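Local coordinates for putative peptidyl-arginine deiminase (Chlorobium tepidum, PDB 1XKN), which probably acts as a deiminase that hydrolyses the guanidino group of agmatine or of peptidyl-arginine, at residues L20-K25 / D60-Q65; A38-L43 / H338-E343. One frame throughout, in Å; residues are numbered along the deposited sequence.

Contact 1 (L20-K25 / D60-Q65); sequences LSWPHK and DAMEAQ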
# COMPACT_ATOMS: atom_id res chain seq x y z
N LEU A 20 -8.48 -5.41 -4.00
CA LEU A 20 -9.07 -5.09 -2.71
C LEU A 20 -9.56 -6.38 -2.07
O LEU A 20 -9.87 -7.35 -2.77
CB LEU A 20 -10.28 -4.16 -2.88
CG LEU A 20 -10.10 -2.81 -3.56
CD1 LEU A 20 -11.47 -2.16 -3.72
CD2 LEU A 20 -9.18 -1.93 -2.73
N SER A 21 -9.62 -6.38 -0.74
CA SER A 21 -10.13 -7.52 0.01
C SER A 21 -11.30 -6.93 0.80
O SER A 21 -11.09 -6.22 1.78
CB SER A 21 -9.07 -8.08 0.97
OG SER A 21 -8.04 -8.76 0.27
N TRP A 22 -12.52 -7.21 0.34
CA TRP A 22 -13.72 -6.68 0.97
C TRP A 22 -13.72 -6.94 2.48
O TRP A 22 -13.41 -8.04 2.92
CB TRP A 22 -14.97 -7.29 0.32
CG TRP A 22 -16.19 -6.46 0.54
CD1 TRP A 22 -17.18 -6.67 1.45
CD2 TRP A 22 -16.52 -5.23 -0.13
NE1 TRP A 22 -18.10 -5.66 1.40
CE2 TRP A 22 -17.72 -4.76 0.44
CE3 TRP A 22 -15.91 -4.49 -1.15
CZ2 TRP A 22 -18.33 -3.56 0.02
CZ3 TRP A 22 -16.51 -3.30 -1.56
CH2 TRP A 22 -17.71 -2.85 -0.98
N PRO A 23 -14.08 -5.92 3.27
CA PRO A 23 -14.11 -6.03 4.74
C PRO A 23 -15.19 -6.92 5.32
O PRO A 23 -16.31 -6.97 4.82
CB PRO A 23 -14.27 -4.58 5.18
CG PRO A 23 -15.16 -4.04 4.12
CD PRO A 23 -14.52 -4.57 2.85
N HIS A 24 -14.85 -7.62 6.40
CA HIS A 24 -15.81 -8.48 7.08
C HIS A 24 -15.37 -8.79 8.51
O HIS A 24 -16.17 -9.24 9.32
CB HIS A 24 -16.00 -9.79 6.31
CG HIS A 24 -14.76 -10.61 6.19
ND1 HIS A 24 -13.84 -10.44 5.18
CD2 HIS A 24 -14.26 -11.60 6.98
CE1 HIS A 24 -12.84 -11.29 5.34
NE2 HIS A 24 -13.07 -12.00 6.43
N LYS A 25 -14.10 -8.53 8.81
CA LYS A 25 -13.58 -8.79 10.15
C LYS A 25 -14.02 -7.71 11.14
O LYS A 25 -13.40 -6.64 11.22
CB LYS A 25 -12.05 -8.88 10.10
CG LYS A 25 -11.41 -9.33 11.41
CD LYS A 25 -9.90 -9.39 11.29
CE LYS A 25 -9.25 -9.82 12.60
NZ LYS A 25 -7.77 -9.79 12.52
N ASP A 60 -20.91 -15.72 -2.09
CA ASP A 60 -21.87 -14.99 -2.92
C ASP A 60 -22.62 -13.92 -2.14
O ASP A 60 -22.92 -12.85 -2.68
CB ASP A 60 -22.86 -15.97 -3.55
CG ASP A 60 -22.22 -16.84 -4.62
OD1 ASP A 60 -20.97 -16.84 -4.73
OD2 ASP A 60 -22.97 -17.52 -5.36
N ALA A 61 -22.93 -14.20 -0.88
CA ALA A 61 -23.65 -13.23 -0.06
C ALA A 61 -22.85 -11.94 0.07
O ALA A 61 -23.41 -10.84 -0.03
CB ALA A 61 -23.93 -13.82 1.33
N MSE A 62 -21.55 -12.06 0.29
CA MSE A 62 -20.70 -10.89 0.43
C MSE A 62 -20.67 -10.09 -0.87
O MSE A 62 -20.73 -8.86 -0.85
CB MSE A 62 -19.28 -11.30 0.83
CG MSE A 62 -18.39 -10.12 1.21
SE MSE A 62 -16.76 -10.69 2.07
CE MSE A 62 -17.52 -11.50 3.65
N GLU A 63 -20.57 -10.79 -2.00
CA GLU A 63 -20.54 -10.12 -3.30
C GLU A 63 -21.81 -9.29 -3.48
O GLU A 63 -21.75 -8.15 -3.96
CB GLU A 63 -20.44 -11.13 -4.44
CG GLU A 63 -20.27 -10.48 -5.81
CD GLU A 63 -20.23 -11.48 -6.95
OE1 GLU A 63 -19.66 -12.57 -6.76
OE2 GLU A 63 -20.75 -11.16 -8.04
N ALA A 64 -22.95 -9.86 -3.11
CA ALA A 64 -24.23 -9.16 -3.25
C ALA A 64 -24.25 -7.89 -2.41
O ALA A 64 -24.71 -6.85 -2.86
CB ALA A 64 -25.37 -10.08 -2.84
N GLN A 65 -23.75 -7.98 -1.18
CA GLN A 65 -23.71 -6.82 -0.29
C GLN A 65 -22.85 -5.73 -0.91
O GLN A 65 -23.22 -4.56 -0.89
CB GLN A 65 -23.11 -7.20 1.07
CG GLN A 65 -23.91 -8.24 1.84
CD GLN A 65 -23.26 -8.58 3.17
OE1 GLN A 65 -22.10 -9.00 3.22
NE2 GLN A 65 -24.01 -8.40 4.25
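Trp22 and Met62 bring the two backbones closest, with 8.2 Å between their CA atoms, at the point where strand 15-21 has given way to an irregular loop and the first turns of helix 60-73 pass by. Met62, a selenomethionine, reaches across that gap. Its CG sits anti to the backbone N (chi1 -171°) and the chain runs on extended to SE, bending only at chi3 to deliver the methyl group to His24. Along the way CG meets the Trp22 indole at CD1, 3.7 Å away, the Met62 chain and the indole running alongside each other in opposing senses. SE stays 5.1 Å from the centroid of the Trp22 five-membered ring, an oblique Met-aromatic contact. At the end, Met62 CE approaches His24 CB to 3.5 Å, roughly perpendicular to that side chain. A weak hydrogen bond from His24 ND1 to Trp22 O, 3.3 Å long and with the oxygen in the ring plane, may favour this orientation of the His24 ring. Strand 52-57 backs the junction, Val57 touching both Trp22 and Met62, while Phe40 of helix 36-50 and Ala66 and Leu69 of helix 60-73 also touch the indole.

Contact 2 (A38-L43 / H338-E343); sequences AVFAEL and HCVTHE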
# COMPACT_ATOMS: atom_id res chain seq x y z
N ALA A 38 -19.29 0.91 3.43
CA ALA A 38 -19.58 2.04 2.55
C ALA A 38 -18.30 2.72 2.08
O ALA A 38 -18.23 3.21 0.96
CB ALA A 38 -20.48 3.05 3.26
N VAL A 39 -17.28 2.75 2.94
CA VAL A 39 -16.01 3.38 2.57
C VAL A 39 -15.36 2.56 1.46
O VAL A 39 -14.80 3.12 0.51
CB VAL A 39 -15.05 3.49 3.77
CG1 VAL A 39 -13.79 4.24 3.36
CG2 VAL A 39 -15.73 4.21 4.92
N PHE A 40 -15.42 1.24 1.57
CA PHE A 40 -14.85 0.39 0.54
C PHE A 40 -15.61 0.56 -0.77
O PHE A 40 -15.02 0.49 -1.85
CB PHE A 40 -14.83 -1.07 0.98
CG PHE A 40 -13.67 -1.43 1.86
CD1 PHE A 40 -13.65 -1.07 3.20
CD2 PHE A 40 -12.57 -2.09 1.33
CE1 PHE A 40 -12.55 -1.37 4.01
CE2 PHE A 40 -11.46 -2.40 2.13
CZ PHE A 40 -11.46 -2.04 3.47
N ALA A 41 -16.92 0.78 -0.68
CA ALA A 41 -17.73 0.97 -1.87
C ALA A 41 -17.31 2.27 -2.55
O ALA A 41 -17.21 2.33 -3.78
CB ALA A 41 -19.21 1.03 -1.50
N GLU A 42 -17.05 3.30 -1.76
CA GLU A 42 -16.62 4.59 -2.30
C GLU A 42 -15.26 4.42 -2.98
O GLU A 42 -15.04 4.93 -4.08
CB GLU A 42 -16.52 5.63 -1.19
CG GLU A 42 -16.10 7.01 -1.69
CD GLU A 42 -16.13 8.07 -0.60
OE1 GLU A 42 -15.82 9.24 -0.90
OE2 GLU A 42 -16.46 7.73 0.56
N LEU A 43 -14.36 3.69 -2.32
CA LEU A 43 -13.03 3.44 -2.85
C LEU A 43 -13.11 2.64 -4.15
O LEU A 43 -12.46 2.99 -5.14
CB LEU A 43 -12.20 2.67 -1.82
CG LEU A 43 -10.87 2.07 -2.27
CD1 LEU A 43 -9.96 3.15 -2.81
CD2 LEU A 43 -10.23 1.35 -1.09
N HIS A 338 -4.06 3.33 1.22
CA HIS A 338 -2.92 2.55 0.72
C HIS A 338 -2.90 1.15 1.31
O HIS A 338 -2.56 0.18 0.63
CB HIS A 338 -1.59 3.25 1.02
CG HIS A 338 -0.45 2.74 0.21
ND1 HIS A 338 0.61 2.03 0.75
CD2 HIS A 338 -0.22 2.79 -1.12
CE1 HIS A 338 1.43 1.67 -0.21
NE2 HIS A 338 0.96 2.12 -1.36
N CYS A 339 -3.28 1.04 2.58
CA CYS A 339 -3.30 -0.24 3.27
C CYS A 339 -4.31 -1.25 2.73
O CYS A 339 -4.08 -2.45 2.80
CB CYS A 339 -3.57 -0.03 4.77
SG CYS A 339 -2.28 0.86 5.65
N VAL A 340 -5.42 -0.76 2.19
CA VAL A 340 -6.44 -1.68 1.68
C VAL A 340 -6.38 -1.95 0.19
O VAL A 340 -7.25 -2.62 -0.37
CB VAL A 340 -7.86 -1.17 2.05
CG1 VAL A 340 -7.99 -1.08 3.56
CG2 VAL A 340 -8.14 0.18 1.40
N THR A 341 -5.34 -1.44 -0.47
CA THR A 341 -5.19 -1.63 -1.90
C THR A 341 -3.87 -2.26 -2.30
O THR A 341 -2.93 -2.32 -1.51
CB THR A 341 -5.23 -0.26 -2.62
OG1 THR A 341 -4.18 0.57 -2.10
CG2 THR A 341 -6.56 0.43 -2.40
N HIS A 342 -3.82 -2.78 -3.52
CA HIS A 342 -2.59 -3.30 -4.07
C HIS A 342 -2.74 -3.29 -5.57
O HIS A 342 -3.64 -3.92 -6.13
CB HIS A 342 -2.22 -4.71 -3.61
CG HIS A 342 -0.75 -4.98 -3.69
ND1 HIS A 342 -0.05 -4.88 -4.87
CD2 HIS A 342 0.16 -5.23 -2.73
CE1 HIS A 342 1.24 -5.05 -4.63
NE2 HIS A 342 1.39 -5.27 -3.34
N GLU A 343 -1.86 -2.54 -6.22
CA GLU A 343 -1.91 -2.44 -7.65
C GLU A 343 -1.46 -3.71 -8.33
O GLU A 343 -0.78 -4.55 -7.74
CB GLU A 343 -1.03 -1.27 -8.12
CG GLU A 343 0.48 -1.50 -7.96
CD GLU A 343 1.00 -1.23 -6.56
OE1 GLU A 343 0.19 -1.00 -5.64
OE2 GLU A 343 2.24 -1.26 -6.37
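Val340 splits its two methyl groups between Phe40 and Leu43, neighbours along one side of helix 36-50, and this fork is the tight part of the contact. The backbones are well apart, 8.7 Å from Phe40 CA to Val340 CA, and the contact across the gap is made by side-chain carbon atoms. Phe40 and Val340 extend to meet one another: the far end of the ring presents CZ to Val340 CG1 at 3.6 Å, and CE2 lies 3.8 Å from Val340 CB. With its chi1 of -60°, Val340 keeps CG1 anti to the carbonyl carbon and sets CG2 against Leu43. There Leu43 CD2 and Val340 CG2 are 3.5 Å apart, closer than methyl groups usually pack. Packing slackens toward the strand: the same Leu43 CD2 is 4.0 Å from Thr341 CG2, a glancing touch. The looser side is still not a solvent side, since all four touching residues are buried; the more open part of the helix lies at Ala38, Val39 and Glu42, which do not meet the turn. Thr341 divides its roles, giving its methyl to the helix and its hydroxyl to polar partners, OG1 being hydrogen-bonded with Ile337 O and Arg96 NH1. Arg96 also bonds His338 O and forms a salt bridge with Glu343, so one guanidinium ties both ends of the segment. Residues 338-341 form a type I beta turn leading into strand 342-345, and the helix thus packs against the entrance to an edge strand of a mixed four-stranded sheet. In relatives of this deiminase family a His-Cys sequence near the C-terminus carries the nucleophilic cysteine; the corresponding turn here, with His338 and Cys339, therefore probably borders the active site of an alpha/beta fold of the guanidino-group-modifying type.

In the fold
Contacts 1 and 2 have centres about 12 Å apart and interlock along the chain, helix 36-50 being the next regular element after strand 15-21. Leu20 and Pro23 join them: Leu20 CD2 lies 3.1 Å from Val340 O and 3.5 Å from Thr341 CG2, and Pro23 CD rests 3.4 Å from Phe40 CG. The Trp22 indole also reaches the helix, CH2 lying 3.7 Å from Ala41 N. Both contacts involve one mixed sheet, where strands 15-21 and 342-345 are antiparallel neighbours. Contact 2 is the more central (its centre about 10 Å from the chain's, against about 20 Å) and alone includes the turn that probably adjoins the active site. Asn117, Trp118 and Asn134 hold the sodium ion separately.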